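Local structure of type II secretion system protein C (Vibrio cholerae, 2I4S) at residues 62-67 / 88-93. The protein is an inner-membrane component, represented here by its PDZ domain, that probably serves type II secretion of cholera toxin through the outer membrane. Sequence-based numbering, arbitrary orientation.
Sequences VALNGL and MSLTVE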
loop_
_atom_site.group_PDB
_atom_site.type_symbol
_atom_site.label_atom_id
_atom_site.label_comp_id
_atom_site.label_asym_id
_atom_site.label_seq_id
_atom_site.Cartn_x
_atom_site.Cartn_y
_atom_site.Cartn_z
ATOM N N VAL A 62 -7.734 4.275 -1.380
ATOM C CA VAL A 62 -8.215 5.543 -1.965
ATOM C C VAL A 62 -7.317 6.777 -1.684
ATOM O O VAL A 62 -7.417 7.796 -2.385
ATOM C CB VAL A 62 -9.702 5.839 -1.598
ATOM C CG1 VAL A 62 -10.617 4.668 -2.023
ATOM C CG2 VAL A 62 -9.859 6.125 -0.105
ATOM N N ALA A 63 -6.429 6.662 -0.691
ATOM C CA ALA A 63 -5.437 7.695 -0.380
ATOM C C ALA A 63 -4.167 7.019 0.081
ATOM O O ALA A 63 -4.229 6.019 0.790
ATOM C CB ALA A 63 -5.942 8.645 0.726
ATOM N N LEU A 64 -3.020 7.571 -0.301
ATOM C CA LEU A 64 -1.744 7.012 0.133
ATOM C C LEU A 64 -0.754 8.128 0.382
ATOM O O LEU A 64 -0.451 8.884 -0.524
ATOM C CB LEU A 64 -1.211 6.012 -0.898
ATOM C CG LEU A 64 0.005 5.157 -0.508
ATOM C CD1 LEU A 64 0.151 4.018 -1.520
ATOM C CD2 LEU A 64 1.296 5.966 -0.410
ATOM N N ASN A 65 -0.287 8.236 1.625
ATOM C CA ASN A 65 0.492 9.396 2.091
ATOM C C ASN A 65 -0.039 10.721 1.574
ATOM O O ASN A 65 0.730 11.573 1.118
ATOM C CB ASN A 65 1.988 9.252 1.756
ATOM C CG ASN A 65 2.731 8.356 2.755
ATOM O OD1 ASN A 65 2.237 8.084 3.858
ATOM N ND2 ASN A 65 3.922 7.910 2.374
ATOM N N GLY A 66 -1.358 10.889 1.620
ATOM C CA GLY A 66 -1.965 12.155 1.245
ATOM C C GLY A 66 -2.268 12.298 -0.228
ATOM O O GLY A 66 -2.936 13.241 -0.623
ATOM N N LEU A 67 -1.795 11.364 -1.048
ATOM C CA LEU A 67 -2.161 11.349 -2.460
ATOM C C LEU A 67 -3.538 10.751 -2.692
ATOM O O LEU A 67 -3.800 9.599 -2.335
ATOM C CB LEU A 67 -1.126 10.568 -3.299
ATOM C CG LEU A 67 0.316 11.079 -3.321
ATOM C CD1 LEU A 67 1.226 10.023 -3.951
ATOM C CD2 LEU A 67 0.390 12.369 -4.125
HETATM N N MSE A 88 4.313 4.409 5.091
HETATM C CA MSE A 88 3.139 4.454 4.235
HETATM C C MSE A 88 1.906 4.551 5.127
HETATM O O MSE A 88 1.658 3.670 5.959
HETATM C CB MSE A 88 3.078 3.219 3.356
HETATM C CG MSE A 88 1.973 3.268 2.295
HETATM SE SE MSE A 88 1.894 1.572 1.301
HETATM C CE MSE A 88 1.089 0.431 2.716
ATOM N N SER A 89 1.164 5.644 4.978
ATOM C CA SER A 89 -0.157 5.782 5.551
ATOM C C SER A 89 -1.167 5.493 4.447
ATOM O O SER A 89 -1.179 6.187 3.436
ATOM C CB SER A 89 -0.374 7.210 6.036
ATOM O OG SER A 89 0.400 7.493 7.184
ATOM N N LEU A 90 -2.028 4.495 4.636
ATOM C CA LEU A 90 -3.033 4.179 3.622
ATOM C C LEU A 90 -4.470 4.346 4.141
ATOM O O LEU A 90 -4.779 3.938 5.261
ATOM C CB LEU A 90 -2.880 2.728 3.198
ATOM C CG LEU A 90 -2.186 2.278 1.924
ATOM C CD1 LEU A 90 -2.566 0.819 1.689
ATOM C CD2 LEU A 90 -2.600 3.118 0.748
ATOM N N THR A 91 -5.352 4.904 3.317
ATOM C CA THR A 91 -6.783 4.836 3.593
ATOM C C THR A 91 -7.369 3.859 2.601
ATOM O O THR A 91 -7.154 3.994 1.388
ATOM C CB THR A 91 -7.485 6.201 3.454
ATOM O OG1 THR A 91 -6.935 7.107 4.418
ATOM C CG2 THR A 91 -8.984 6.049 3.708
ATOM N N VAL A 92 -8.045 2.834 3.121
ATOM C CA VAL A 92 -8.644 1.799 2.307
ATOM C C VAL A 92 -10.137 1.718 2.561
ATOM O O VAL A 92 -10.613 2.003 3.657
ATOM C CB VAL A 92 -8.005 0.382 2.535
ATOM C CG1 VAL A 92 -6.504 0.402 2.188
ATOM C CG2 VAL A 92 -8.246 -0.090 3.962
ATOM N N GLU A 93 -10.882 1.341 1.532
ATOM C CA GLU A 93 -12.311 1.059 1.695
ATOM C C GLU A 93 -12.454 -0.450 1.729
ATOM O O GLU A 93 -11.960 -1.146 0.830
ATOM C CB GLU A 93 -13.101 1.649 0.543
ATOM C CG GLU A 93 -12.645 3.062 0.214
ATOM C CD GLU A 93 -13.729 3.948 -0.379
ATOM O OE1 GLU A 93 -14.506 3.457 -1.212
ATOM O OE2 GLU A 93 -13.795 5.138 0.001
#
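Leu-64 and Leu-90 form a non-hydrogen-bonded pair between antiparallel strands, and their side chains cross at a slant on the buried face of the sheet. The CD2 methyl of Leu-90 lies along CB, CG and CD1 of Leu-64, 3.5 Å from its CG. With its CG anti to the backbone N (chi1 -170°), Leu-64 also brings CD2 to 3.9 Å from CG of Met-88, a selenomethionine; Leu-78 of helix 74-82 adds to this apolar cluster. On the other face, the methyl of Ala-63 sits beside CB of Thr-91, whose OG1 is hydrogen-bonded to Asp-100. Here the pairing is irregular: Thr-91 O accepts a 2.8 Å hydrogen bond from Val-62 N and a weak one from Ala-63 N, a classic beta bulge. Val-62 CG1 meets the aliphatic part of Glu-93 roughly at right angles, 3.4 Å from CG, while OE2 of Glu-93 is hydrogen-bonded to Gln-98. Beyond the strand, Asn-65 N donates to Ser-89 O, and its OD1 accepts Ser-89 N at 2.9 Å, the donor lying 44° out of the amide plane. ND2 bonds to Glu-87 O, so both ends of the amide are held by the neighbouring strand. Asn-65 and Gly-66 form the corners of a type I' turn that joins strand 60-64 to the short strand 67-68, a two-residue beta hairpin within the antiparallel sheet of the PDZ domain.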